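Local coordinates for protein cycloalternan-forming enzyme (Listeria monocytogenes serovar 1/2a, PDB 5F7U) that belongs to glycosyl hydrolase family 31, joins a TIM-barrel domain to a family 6 carbohydrate-binding module, and binds glycans and magnesium ions, at residues Asp912-Asn916 / Tyr960-Gly964; Pro940-Glu944 / Val976-Asp981; Asp956-Tyr960 / Trp1023-Asn1027. The protein carries 1 engineered substitution. All blocks are in the same frame, centred on the assembly; numbering follows the deposited sequence.

Contact 1 of 3, residues Asp912-Asn916 / Tyr960-Gly964. With MG (magnesium ion), chain G; GLC (alpha-D-glucopyranose), chain B.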
ATOM      1  N   ASP A 912      29.010   6.840  22.491  1.00 24.63           N
ATOM      2  CA  ASP A 912      27.979   7.839  22.727  1.00 25.36           C
ATOM      3  C   ASP A 912      27.228   7.411  23.989  1.00 24.40           C
ATOM      4  O   ASP A 912      26.418   6.489  23.943  1.00 23.57           O
ATOM      5  CB  ASP A 912      27.054   7.884  21.496  1.00 26.09           C
ATOM      6  CG  ASP A 912      25.903   8.885  21.612  1.00 27.73           C
ATOM      7  OD1 ASP A 912      25.566   9.374  22.714  1.00 28.44           O
ATOM      8  OD2 ASP A 912      25.319   9.183  20.539  1.00 29.45           O
ATOM      9  N   THR A 913      27.500   8.082  25.113  1.00 24.37           N
ATOM     10  CA  THR A 913      26.873   7.714  26.402  1.00 23.70           C
ATOM     11  C   THR A 913      25.361   8.024  26.484  1.00 22.94           C
ATOM     12  O   THR A 913      24.644   7.421  27.292  1.00 22.28           O
ATOM     13  CB  THR A 913      27.575   8.372  27.611  1.00 24.81           C
ATOM     14  OG1 THR A 913      27.316   9.777  27.604  1.00 25.77           O
ATOM     15  CG2 THR A 913      29.082   8.146  27.565  1.00 25.59           C
ATOM     16  N   VAL A 914      24.890   8.969  25.665  1.00 22.80           N
ATOM     17  CA  VAL A 914      23.475   9.394  25.684  1.00 22.41           C
ATOM     18  C   VAL A 914      22.602   8.337  25.018  1.00 21.37           C
ATOM     19  O   VAL A 914      21.525   8.010  25.524  1.00 21.07           O
ATOM     20  CB  VAL A 914      23.274  10.780  25.017  1.00 23.43           C
ATOM     21  CG1 VAL A 914      21.792  11.126  24.850  1.00 23.50           C
ATOM     22  CG2 VAL A 914      23.951  11.851  25.859  1.00 24.61           C
ATOM     23  N   GLN A 915      23.113   7.794  23.919  1.00 20.67           N
ATOM     24  CA  GLN A 915      22.399   6.821  23.079  1.00 19.94           C
ATOM     25  C   GLN A 915      22.779   5.380  23.387  1.00 19.05           C
ATOM     26  O   GLN A 915      22.116   4.456  22.901  1.00 18.63           O
ATOM     27  CB  GLN A 915      22.680   7.112  21.597  1.00 20.23           C
ATOM     28  CG  GLN A 915      22.137   8.462  21.101  1.00 21.20           C
ATOM     29  CD  GLN A 915      20.624   8.465  20.938  1.00 21.26           C
ATOM     30  OE1 GLN A 915      20.026   7.435  20.641  1.00 21.11           O
ATOM     31  NE2 GLN A 915      20.005   9.624  21.117  1.00 21.95           N
ATOM     32  N   ASN A 916      23.841   5.192  24.183  1.00 19.02           N
ATOM     33  CA  ASN A 916      24.439   3.878  24.415  1.00 18.59           C
ATOM     34  C   ASN A 916      24.798   3.168  23.112  1.00 17.86           C
ATOM     35  O   ASN A 916      24.432   2.016  22.868  1.00 17.26           O
ATOM     36  CB  ASN A 916      23.552   3.029  25.339  1.00 18.76           C
ATOM     37  CG  ASN A 916      23.413   3.636  26.720  1.00 19.27           C
ATOM     38  OD1 ASN A 916      24.414   3.885  27.412  1.00 20.10           O
ATOM     39  ND2 ASN A 916      22.172   3.871  27.135  1.00 19.80           N
ATOM     40  N   TYR A 960      26.546  10.169  34.085  1.00 26.04           N
ATOM     41  CA  TYR A 960      25.447   9.224  33.867  1.00 24.70           C
ATOM     42  C   TYR A 960      25.396   8.774  32.411  1.00 24.49           C
ATOM     43  O   TYR A 960      25.923   9.440  31.518  1.00 25.23           O
ATOM     44  CB  TYR A 960      24.095   9.870  34.231  1.00 24.58           C
ATOM     45  CG  TYR A 960      23.863  11.196  33.522  1.00 25.62           C
ATOM     46  CD1 TYR A 960      23.406  11.246  32.187  1.00 25.68           C
ATOM     47  CD2 TYR A 960      24.129  12.409  34.175  1.00 26.71           C
ATOM     48  CE1 TYR A 960      23.222  12.465  31.540  1.00 26.71           C
ATOM     49  CE2 TYR A 960      23.940  13.630  33.537  1.00 27.65           C
ATOM     50  CZ  TYR A 960      23.485  13.652  32.227  1.00 27.75           C
ATOM     51  OH  TYR A 960      23.289  14.864  31.595  1.00 28.89           O
ATOM     52  N   THR A 961      24.730   7.652  32.183  1.00 23.64           N
ATOM     53  CA  THR A 961      24.382   7.242  30.838  1.00 23.48           C
ATOM     54  C   THR A 961      22.916   7.627  30.588  1.00 23.03           C
ATOM     55  O   THR A 961      22.131   7.888  31.548  1.00 22.77           O
ATOM     56  CB  THR A 961      24.627   5.738  30.592  1.00 23.16           C
ATOM     57  OG1 THR A 961      23.722   4.977  31.388  1.00 22.64           O
ATOM     58  CG2 THR A 961      26.086   5.331  30.907  1.00 23.86           C
ATOM     59  N   GLY A 962      22.555   7.639  29.304  1.00 22.98           N
ATOM     60  CA  GLY A 962      21.244   8.108  28.864  1.00 22.78           C
ATOM     61  C   GLY A 962      21.153   9.615  29.028  1.00 23.72           C
ATOM     62  O   GLY A 962      22.149  10.318  28.874  1.00 24.01           O
ATOM     63  N   THR A 963      19.960  10.107  29.365  1.00 23.80           N
ATOM     64  CA  THR A 963      19.735  11.551  29.522  1.00 24.84           C
ATOM     65  C   THR A 963      19.851  12.054  30.962  1.00 24.78           C
ATOM     66  O   THR A 963      19.789  13.268  31.203  1.00 25.97           O
ATOM     67  CB  THR A 963      18.358  11.971  28.961  1.00 25.49           C
ATOM     68  OG1 THR A 963      17.317  11.292  29.684  1.00 24.92           O
ATOM     69  CG2 THR A 963      18.258  11.669  27.459  1.00 26.00           C
ATOM     70  N   GLY A 964      20.013  11.133  31.909  1.00 23.83           N
ATOM     71  CA  GLY A 964      20.145  11.485  33.329  1.00 24.18           C
ATOM     72  C   GLY A 964      20.036  10.278  34.247  1.00 23.09           C
ATOM     73  O   GLY A 964      20.569   9.188  33.951  1.00 22.44           O
TER
HETATM   74 MG    MG G1101      20.720   7.165  33.085  1.00 11.61          MG
HETATM   75  C1  GLC B   2      12.079  10.636  30.007  1.00 26.51           C
HETATM   76  C2  GLC B   2      13.481  11.258  30.095  1.00 26.19           C
HETATM   77  C3  GLC B   2      13.763  12.165  28.893  1.00 24.81           C
HETATM   78  C4  GLC B   2      13.557  11.437  27.567  1.00 23.81           C
HETATM   79  C5  GLC B   2      12.173  10.788  27.567  1.00 22.85           C
HETATM   80  C6  GLC B   2      11.923   9.940  26.332  1.00 21.23           C
HETATM   81  O2  GLC B   2      13.639  11.969  31.328  1.00 26.97           O
HETATM   82  O3  GLC B   2      15.111  12.628  28.948  1.00 25.84           O
HETATM   83  O4  GLC B   2      13.657  12.360  26.469  1.00 23.66           O
HETATM   84  O5  GLC B   2      11.979   9.964  28.736  1.00 23.38           O
HETATM   85  O6  GLC B   2      10.579   9.462  26.481  1.00 18.77           O
HETATM   86  O   HOH W   1      24.936  10.324  28.986  1.00 25.25           O

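Contact 2 of 3, residues Pro940-Glu944 / Val976-Asp981. With MG (magnesium ion), chain G.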
ATOM      1  N   PRO A 940      22.460  -0.470  28.535  1.00 17.26           N
ATOM      2  CA  PRO A 940      21.770  -0.319  29.810  1.00 17.46           C
ATOM      3  C   PRO A 940      20.269  -0.073  29.647  1.00 17.36           C
ATOM      4  O   PRO A 940      19.824   0.426  28.596  1.00 17.26           O
ATOM      5  CB  PRO A 940      22.407   0.940  30.417  1.00 17.78           C
ATOM      6  CG  PRO A 940      23.745   1.043  29.757  1.00 18.01           C
ATOM      7  CD  PRO A 940      23.509   0.553  28.362  1.00 17.61           C
ATOM      8  N   TYR A 941      19.517  -0.470  30.676  1.00 17.19           N
ATOM      9  CA  TYR A 941      18.131  -0.055  30.865  1.00 16.96           C
ATOM     10  C   TYR A 941      18.172   1.206  31.728  1.00 17.22           C
ATOM     11  O   TYR A 941      18.489   1.140  32.922  1.00 17.37           O
ATOM     12  CB  TYR A 941      17.350  -1.160  31.595  1.00 16.98           C
ATOM     13  CG  TYR A 941      17.128  -2.396  30.754  1.00 16.92           C
ATOM     14  CD1 TYR A 941      18.129  -3.372  30.608  1.00 17.37           C
ATOM     15  CD2 TYR A 941      15.916  -2.573  30.075  1.00 17.00           C
ATOM     16  CE1 TYR A 941      17.921  -4.500  29.815  1.00 17.50           C
ATOM     17  CE2 TYR A 941      15.687  -3.700  29.307  1.00 17.14           C
ATOM     18  CZ  TYR A 941      16.699  -4.646  29.157  1.00 17.55           C
ATOM     19  OH  TYR A 941      16.446  -5.760  28.373  1.00 18.04           O
ATOM     20  N   GLU A 942      17.861   2.349  31.124  1.00 17.51           N
ATOM     21  CA  GLU A 942      18.011   3.634  31.814  1.00 18.10           C
ATOM     22  C   GLU A 942      16.913   3.823  32.851  1.00 18.27           C
ATOM     23  O   GLU A 942      15.711   3.628  32.556  1.00 18.09           O
ATOM     24  CB  GLU A 942      18.024   4.804  30.813  1.00 18.43           C
ATOM     25  CG  GLU A 942      19.224   4.804  29.868  1.00 18.69           C
ATOM     26  CD  GLU A 942      20.567   4.905  30.577  1.00 19.21           C
ATOM     27  OE1 GLU A 942      20.645   5.414  31.736  1.00 19.55           O
ATOM     28  OE2 GLU A 942      21.576   4.493  29.947  1.00 19.78           O
ATOM     29  N   ALA A 943      17.319   4.193  34.071  1.00 18.46           N
ATOM     30  CA  ALA A 943      16.357   4.404  35.143  1.00 18.95           C
ATOM     31  C   ALA A 943      15.365   5.522  34.802  1.00 19.48           C
ATOM     32  O   ALA A 943      14.188   5.444  35.158  1.00 19.23           O
ATOM     33  CB  ALA A 943      17.068   4.681  36.464  1.00 19.42           C
ATOM     34  N   GLU A 944      15.847   6.539  34.082  1.00 20.04           N
ATOM     35  CA  GLU A 944      15.029   7.694  33.697  1.00 21.21           C
ATOM     36  C   GLU A 944      13.919   7.328  32.684  1.00 21.37           C
ATOM     37  O   GLU A 944      12.960   8.101  32.499  1.00 21.87           O
ATOM     38  CB  GLU A 944      15.922   8.842  33.181  1.00 21.69           C
ATOM     39  CG  GLU A 944      16.796   8.511  31.975  1.00 21.47           C
ATOM     40  CD  GLU A 944      18.223   8.043  32.298  1.00 21.18           C
ATOM     41  OE1 GLU A 944      18.516   7.388  33.327  1.00 21.48           O
ATOM     42  OE2 GLU A 944      19.094   8.309  31.460  1.00 21.35           O
ATOM     43  N   VAL A 976      10.886   2.570  41.146  1.00 23.85           N
ATOM     44  CA  VAL A 976      11.340   2.609  39.748  1.00 23.30           C
ATOM     45  C   VAL A 976      11.109   1.193  39.202  1.00 22.92           C
ATOM     46  O   VAL A 976      11.663   0.230  39.731  1.00 22.76           O
ATOM     47  CB  VAL A 976      12.838   3.017  39.614  1.00 22.81           C
ATOM     48  CG1 VAL A 976      13.265   3.092  38.151  1.00 22.18           C
ATOM     49  CG2 VAL A 976      13.110   4.358  40.281  1.00 23.78           C
ATOM     50  N   GLU A 977      10.279   1.079  38.166  1.00 23.38           N
ATOM     51  CA  GLU A 977       9.931  -0.222  37.580  1.00 23.28           C
ATOM     52  C   GLU A 977      10.504  -0.338  36.169  1.00 22.45           C
ATOM     53  O   GLU A 977      10.338   0.568  35.344  1.00 22.19           O
ATOM     54  CB  GLU A 977       8.414  -0.438  37.592  1.00 25.29           C
ATOM     55  CG  GLU A 977       7.954  -1.755  36.959  1.00 27.27           C
ATOM     56  CD  GLU A 977       6.467  -2.073  37.149  1.00 29.78           C
ATOM     57  OE1 GLU A 977       5.754  -1.356  37.882  1.00 32.36           O
ATOM     58  OE2 GLU A 977       5.999  -3.071  36.554  1.00 30.73           O
ATOM     59  N   PHE A 978      11.190  -1.456  35.918  1.00 20.91           N
ATOM     60  CA  PHE A 978      11.807  -1.762  34.628  1.00 20.41           C
ATOM     61  C   PHE A 978      11.111  -2.952  33.975  1.00 20.80           C
ATOM     62  O   PHE A 978      10.631  -3.879  34.663  1.00 20.84           O
ATOM     63  CB  PHE A 978      13.281  -2.158  34.793  1.00 19.50           C
ATOM     64  CG  PHE A 978      14.182  -1.064  35.327  1.00 19.56           C
ATOM     65  CD1 PHE A 978      14.324  -0.850  36.703  1.00 19.55           C
ATOM     66  CD2 PHE A 978      14.939  -0.278  34.453  1.00 19.76           C
ATOM     67  CE1 PHE A 978      15.177   0.141  37.191  1.00 20.14           C
ATOM     68  CE2 PHE A 978      15.787   0.722  34.939  1.00 19.97           C
ATOM     69  CZ  PHE A 978      15.909   0.930  36.311  1.00 20.40           C
ATOM     70  N   ASP A 979      11.104  -2.933  32.649  1.00 20.73           N
ATOM     71  CA  ASP A 979      10.663  -4.051  31.837  1.00 21.45           C
ATOM     72  C   ASP A 979      11.935  -4.615  31.239  1.00 20.42           C
ATOM     73  O   ASP A 979      12.553  -3.979  30.378  1.00 19.91           O
ATOM     74  CB  ASP A 979       9.732  -3.558  30.721  1.00 23.98           C
ATOM     75  CG  ASP A 979       8.467  -2.895  31.247  1.00 26.91           C
ATOM     76  OD1 ASP A 979       7.721  -3.544  32.007  1.00 29.13           O
ATOM     77  OD2 ASP A 979       8.192  -1.735  30.858  1.00 28.99           O
ATOM     78  N   ILE A 980      12.361  -5.791  31.706  1.00 19.25           N
ATOM     79  CA  ILE A 980      13.685  -6.286  31.351  1.00 19.44           C
ATOM     80  C   ILE A 980      13.649  -7.623  30.631  1.00 19.67           C
ATOM     81  O   ILE A 980      12.951  -8.544  31.049  1.00 19.51           O
ATOM     82  CB  ILE A 980      14.613  -6.345  32.584  1.00 19.38           C
ATOM     83  CG1 ILE A 980      14.966  -4.909  32.999  1.00 20.13           C
ATOM     84  CG2 ILE A 980      15.884  -7.165  32.292  1.00 19.40           C
ATOM     85  CD1 ILE A 980      15.707  -4.774  34.303  1.00 20.74           C
ATOM     86  N   ASP A 981      14.395  -7.710  29.533  1.00 20.31           N
ATOM     87  CA  ASP A 981      14.563  -8.987  28.847  1.00 21.10           C
ATOM     88  C   ASP A 981      15.744  -9.801  29.360  1.00 20.90           C
ATOM     89  O   ASP A 981      16.776  -9.246  29.753  1.00 21.20           O
ATOM     90  CB  ASP A 981      14.716  -8.755  27.344  1.00 22.33           C
ATOM     91  CG  ASP A 981      13.401  -8.447  26.674  1.00 23.95           C
ATOM     92  OD1 ASP A 981      12.368  -9.056  27.070  1.00 24.56           O
ATOM     93  OD2 ASP A 981      13.396  -7.592  25.752  1.00 24.99           O
TER
HETATM   94 MG    MG G1101      20.720   7.165  33.085  1.00 11.61          MG
HETATM   95  O   HOH W   2      18.404  -7.533  28.236  1.00 23.37           O

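Contact 3 of 3, residues Asp956-Tyr960 / Trp1023-Asn1027. With GLC (alpha-D-glucopyranose), chain D.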
ATOM      1  N   ASP A 956      22.003  16.768  37.045  1.00 33.94           N
ATOM      2  CA  ASP A 956      22.885  17.781  37.651  1.00 35.08           C
ATOM      3  C   ASP A 956      24.170  17.229  38.300  1.00 34.64           C
ATOM      4  O   ASP A 956      24.858  17.943  39.064  1.00 35.75           O
ATOM      5  CB  ASP A 956      22.085  18.648  38.637  1.00 37.02           C
ATOM      6  CG  ASP A 956      21.548  17.861  39.843  1.00 37.07           C
ATOM      7  OD1 ASP A 956      21.380  16.618  39.772  1.00 35.79           O
ATOM      8  OD2 ASP A 956      21.278  18.512  40.877  1.00 38.64           O
ATOM      9  N   HIS A 957      24.471  15.966  38.007  1.00 33.01           N
ATOM     10  CA  HIS A 957      25.767  15.364  38.321  1.00 32.90           C
ATOM     11  C   HIS A 957      26.250  14.595  37.101  1.00 32.17           C
ATOM     12  O   HIS A 957      25.584  13.654  36.647  1.00 31.50           O
ATOM     13  CB  HIS A 957      25.673  14.460  39.547  1.00 32.41           C
ATOM     14  CG  HIS A 957      25.264  15.183  40.789  1.00 33.73           C
ATOM     15  ND1 HIS A 957      26.125  16.006  41.486  1.00 35.41           N
ATOM     16  CD2 HIS A 957      24.081  15.232  41.445  1.00 33.91           C
ATOM     17  CE1 HIS A 957      25.489  16.528  42.522  1.00 36.48           C
ATOM     18  NE2 HIS A 957      24.252  16.064  42.526  1.00 35.80           N
ATOM     19  N   ALA A 958      27.397  15.020  36.571  1.00 32.49           N
ATOM     20  CA  ALA A 958      28.012  14.451  35.363  1.00 31.72           C
ATOM     21  C   ALA A 958      28.330  12.955  35.472  1.00 30.19           C
ATOM     22  O   ALA A 958      28.558  12.436  36.569  1.00 29.65           O
ATOM     23  CB  ALA A 958      29.288  15.215  35.037  1.00 33.13           C
ATOM     24  N   GLY A 959      28.334  12.280  34.323  1.00 29.25           N
ATOM     25  CA  GLY A 959      28.857  10.918  34.216  1.00 28.16           C
ATOM     26  C   GLY A 959      27.833   9.817  34.032  1.00 26.58           C
ATOM     27  O   GLY A 959      28.204   8.666  33.858  1.00 26.01           O
ATOM     28  N   TYR A 960      26.546  10.169  34.085  1.00 26.04           N
ATOM     29  CA  TYR A 960      25.447   9.224  33.867  1.00 24.70           C
ATOM     30  C   TYR A 960      25.396   8.774  32.411  1.00 24.49           C
ATOM     31  O   TYR A 960      25.923   9.440  31.518  1.00 25.23           O
ATOM     32  CB  TYR A 960      24.095   9.870  34.231  1.00 24.58           C
ATOM     33  CG  TYR A 960      23.863  11.196  33.522  1.00 25.62           C
ATOM     34  CD1 TYR A 960      23.406  11.246  32.187  1.00 25.68           C
ATOM     35  CD2 TYR A 960      24.129  12.409  34.175  1.00 26.71           C
ATOM     36  CE1 TYR A 960      23.222  12.465  31.540  1.00 26.71           C
ATOM     37  CE2 TYR A 960      23.940  13.630  33.537  1.00 27.65           C
ATOM     38  CZ  TYR A 960      23.485  13.652  32.227  1.00 27.75           C
ATOM     39  OH  TYR A 960      23.289  14.864  31.595  1.00 28.89           O
ATOM     40  N   TRP A1023      28.557  13.032  45.286  1.00 35.42           N
ATOM     41  CA  TRP A1023      27.478  12.888  44.302  1.00 33.84           C
ATOM     42  C   TRP A1023      27.947  12.932  42.842  1.00 33.52           C
ATOM     43  O   TRP A1023      27.159  12.646  41.929  1.00 32.14           O
ATOM     44  CB  TRP A1023      26.359  13.913  44.524  1.00 34.14           C
ATOM     45  CG  TRP A1023      25.647  13.747  45.808  1.00 34.67           C
ATOM     46  CD1 TRP A1023      25.748  14.549  46.913  1.00 36.42           C
ATOM     47  CD2 TRP A1023      24.727  12.708  46.146  1.00 33.70           C
ATOM     48  NE1 TRP A1023      24.944  14.070  47.921  1.00 36.75           N
ATOM     49  CE2 TRP A1023      24.305  12.941  47.478  1.00 34.93           C
ATOM     50  CE3 TRP A1023      24.220  11.592  45.454  1.00 31.92           C
ATOM     51  CZ2 TRP A1023      23.391  12.100  48.137  1.00 34.66           C
ATOM     52  CZ3 TRP A1023      23.310  10.755  46.110  1.00 31.57           C
ATOM     53  CH2 TRP A1023      22.897  11.019  47.433  1.00 32.93           C
ATOM     54  N   ASP A1024      29.213  13.291  42.622  1.00 34.52           N
ATOM     55  CA  ASP A1024      29.793  13.246  41.279  1.00 34.42           C
ATOM     56  C   ASP A1024      30.561  11.942  41.025  1.00 33.70           C
ATOM     57  O   ASP A1024      31.266  11.827  40.021  1.00 34.23           O
ATOM     58  CB  ASP A1024      30.679  14.472  41.021  1.00 36.05           C
ATOM     59  CG  ASP A1024      29.889  15.793  41.018  1.00 37.03           C
ATOM     60  OD1 ASP A1024      28.802  15.879  40.395  1.00 36.36           O
ATOM     61  OD2 ASP A1024      30.380  16.762  41.640  1.00 38.88           O
ATOM     62  N   THR A1025      30.408  10.971  41.928  1.00 32.95           N
ATOM     63  CA  THR A1025      31.053   9.661  41.806  1.00 32.17           C
ATOM     64  C   THR A1025      30.001   8.560  41.704  1.00 30.67           C
ATOM     65  O   THR A1025      29.155   8.422  42.599  1.00 30.41           O
ATOM     66  CB  THR A1025      31.999   9.392  42.998  1.00 33.56           C
ATOM     67  OG1 THR A1025      32.923  10.481  43.121  1.00 35.14           O
ATOM     68  CG2 THR A1025      32.771   8.062  42.818  1.00 33.18           C
ATOM     69  N   TRP A1026      30.068   7.790  40.611  1.00 29.62           N
ATOM     70  CA  TRP A1026      29.163   6.666  40.363  1.00 28.15           C
ATOM     71  C   TRP A1026      29.846   5.354  40.751  1.00 28.36           C
ATOM     72  O   TRP A1026      31.066   5.236  40.659  1.00 29.32           O
ATOM     73  CB  TRP A1026      28.731   6.614  38.889  1.00 27.09           C
ATOM     74  CG  TRP A1026      28.057   7.876  38.422  1.00 26.99           C
ATOM     75  CD1 TRP A1026      28.650   8.930  37.794  1.00 27.76           C
ATOM     76  CD2 TRP A1026      26.668   8.219  38.561  1.00 26.32           C
ATOM     77  NE1 TRP A1026      27.721   9.917  37.531  1.00 27.55           N
ATOM     78  CE2 TRP A1026      26.498   9.505  37.990  1.00 26.85           C
ATOM     79  CE3 TRP A1026      25.550   7.562  39.108  1.00 25.62           C
ATOM     80  CZ2 TRP A1026      25.252  10.156  37.955  1.00 26.67           C
ATOM     81  CZ3 TRP A1026      24.307   8.204  39.079  1.00 25.36           C
ATOM     82  CH2 TRP A1026      24.172   9.495  38.509  1.00 26.31           C
ATOM     83  N   ASN A1027      29.050   4.396  41.219  1.00 27.44           N
ATOM     84  CA  ASN A1027      29.526   3.053  41.520  1.00 27.39           C
ATOM     85  C   ASN A1027      28.538   2.059  40.951  1.00 26.34           C
ATOM     86  O   ASN A1027      27.376   2.399  40.712  1.00 24.87           O
ATOM     87  CB  ASN A1027      29.679   2.849  43.036  1.00 28.52           C
ATOM     88  CG  ASN A1027      30.259   1.494  43.395  1.00 28.97           C
ATOM     89  OD1 ASN A1027      31.230   1.044  42.793  1.00 29.74           O
ATOM     90  ND2 ASN A1027      29.650   0.824  44.366  1.00 29.15           N
TER
HETATM   91  C1  GLC D   1      22.078  15.959  46.990  1.00 34.38           C
HETATM   92  C2  GLC D   1      22.447  15.617  45.539  1.00 33.66           C
HETATM   93  C3  GLC D   1      21.255  15.012  44.784  1.00 32.65           C
HETATM   94  C4  GLC D   1      20.652  13.824  45.536  1.00 33.24           C
HETATM   95  C5  GLC D   1      20.273  14.296  46.942  1.00 34.08           C
HETATM   96  C6  GLC D   1      19.656  13.203  47.797  1.00 35.21           C
HETATM   97  O1  GLC D   1      21.241  17.133  47.063  1.00 35.70           O
HETATM   98  O2  GLC D   1      22.901  16.780  44.842  1.00 32.53           O
HETATM   99  O3  GLC D   1      21.673  14.649  43.471  1.00 32.58           O
HETATM  100  O4  GLC D   1      19.505  13.325  44.830  1.00 31.81           O
HETATM  101  O5  GLC D   1      21.435  14.828  47.620  1.00 35.13           O
HETATM  102  O6  GLC D   1      19.321  13.805  49.050  1.00 36.42           O

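Contact 1 of 3, residues Asp912-Asn916 / Tyr960-Gly964
Thr-913 turns OG1 to the side of Tyr-960 O by a chi1 of 70°, between its own N and carbonyl carbon, and a water joins the two. OG1 donates to this water at 2.8 Å. The water passes its own two hydrogens on, to Tyr-960 O at 2.9 Å and to Gly-962 O. Three polar atoms therefore hold it, and it bridges the two loops. Val-914 has CG1 anti to its N (chi1 172°), and both its methyls lie beside Gly-962 O.

The direct bond is between main chains. Gly-962 N donates to Thr-913 O at 2.9 Å, with 158° at the hydrogen. Next to it is a reciprocal pair of CA-H...O contacts. Gly-962 CA approaches Val-914 O at 3.4 Å, and Val-914 CA approaches Gly-962 O at 3.6 Å. The positive phi of Gly-962 suits a glycine, and this residue packs close to the other backbone. Asn-916 crosses Thr-961 at about a right angle, its OD1 3.7 Å from Thr-961 CB. Asn-916 ND2 bonds Glu-942, and the Thr-961 hydroxyl bonds His-1058.

The turn at 913-915 is held by an Asx motif. Asp-912 OD1 takes the N-H of Gln-915, which comes from above the carboxylate plane.

Thr-963 OG1 shares a hydrogen bond of 2.7 Å with O3 of a bound alpha-D-glucopyranose. The contact thus sets the turn after strand 908-912 against the metal-binding loop of the family 6 carbohydrate-binding module. In that loop Thr-961 O and Gly-964 O each bind magnesium at 2.2 Å. Glu-942, Glu-944 and Asp-1057 complete this six-atom metal site. A metal bound by loop carbonyls and carboxylates at the edge of the sandwich is a recurrent feature of beta-sandwich carbohydrate-binding modules.

Contact 2 of 3, residues Pro940-Glu944 / Val976-Asp981
Tyr-941 lies with one ring face on Ile-980. Its chi1 of -70° puts CG beside the backbone N and swings the ring over the 976-981 strand. Ile-980 CG1 sits over the centre of that face, 3.9 Å from the centroid and only 11° off the ring normal. This is a CH-pi contact. It comes from the CG1 branch, while CG2 lies nearer the CZ end of the ring.

The hydroxyl of Tyr-941 reaches the end of the segment. Asp-981 N donates to OH at 3.1 Å, a fairly straight bond of 156°. A water in the ring plane is 2.6 Å from the same OH and donates to Asp-981 O. The phenol is thus tied to Asp-981 N directly and to Asp-981 O through the water, which should restrain its position.

Phe-978 comes two residues before Ile-980. Its CD2 packs 3.8 Å from Tyr-941 CB, and its CZ reaches Ala-943 CB at 3.9 Å. Val-976 CG1 lies beyond, 3.9 Å from Ala-943 O.

Glu-942 and Glu-944 point away from this apolar layer. Both chains bend at chi2 and turn their carboxylates to the magnesium ion. Glu-942 uses OE1 alone, at 2.2 Å, its OE2 being engaged by Asn-916. Glu-944 binds through both oxygens, OE2 being the longer at 2.6 Å.

The two segments belong to different sheets, packed through these side chains. Strand 941-942 pairs antiparallel with 1054-1062. Strand 975-981 runs between 947-949 and 1039-1045, and Val-776 and Pro-778 of strand 776-778 touch Tyr-941 and Asp-981 respectively.

Contact 3 of 3, residues Asp956-Tyr960 / Trp1023-Asn1027
His-957 and Trp-1023 form part of a glycan pocket on the family 6 carbohydrate-binding module. Two loops of its beta-sandwich meet here. The first shell is the sugar. The indole of Trp-1023 lies flat against one alpha-D-glucopyranose, as aromatic platforms do in many carbohydrate-binding modules. Its CZ2 is 3.4 Å from the ring oxygen O5. His-957 approaches with its edge instead. NE2 and the sugar O2 share a hydrogen bond of 2.8 Å, with O2 in the imidazole plane. Asn-1055 also bonds this sugar.

The second shell fixes the imidazole. A chi1 of -62° puts His-957 CG beside its N and brings the ring in between the sugar and Asp-1024. ND1 donates to Asp-1024 OD1 at 2.9 Å. The acceptor is nearly in the ring plane, but the donor meets the carboxylate from above its plane. This bond restrains rotation of the imidazole, and the negative charge may polarise it. Trp-1023 CB lies over one imidazole face, offset toward the rim, 3.6 Å from the centroid, in a CH-pi contact. The same tryptophan so packs on both the histidine and the sugar.

Further out, Trp-1026 fastens the two loops together. Its NE1 donates to Ala-958 O at 2.8 Å, an almost straight bond of 166° that lies close to the indole plane and 30° out of the carbonyl plane. Gly-959 follows directly, with its carbonyl carbon near NE1, where the lack of a side chain suits the close approach of the indole. Arg-994 makes a cation-pi contact with this indole and also bonds Gly-959 O. Phe-965 meets the indole edge-to-face. Tyr-960 CB packs 3.9 Å from Trp-1026 CZ2. The same CZ2 lies 3.7 Å from His-957 O, a buried oxygen with no hydrogen-bond partner in the model.

Contact 2 is buried and joins the two sheets of the carbohydrate-binding module, mainly through aromatic and aliphatic side chains. Contact 1 is partly buried and mostly a matter of backbone atoms and water. Contact 3 is at the surface, where His-957 and Trp-1023 face a sugar and Asp-1024 and Trp-1026 bond the partner loop. Contact 1 ties the loop after strand 908-912 to the module; contacts 2 and 3 are internal to it. Contacts 1 and 2 share the magnesium ion, one giving it carbonyls and the other carboxylates. Glu-942 OE2 also probably bonds Thr-961 OG1, at 2.6 Å. Contacts 1 and 3 use one loop and share Tyr-960. Contacts 2 and 3 do not touch.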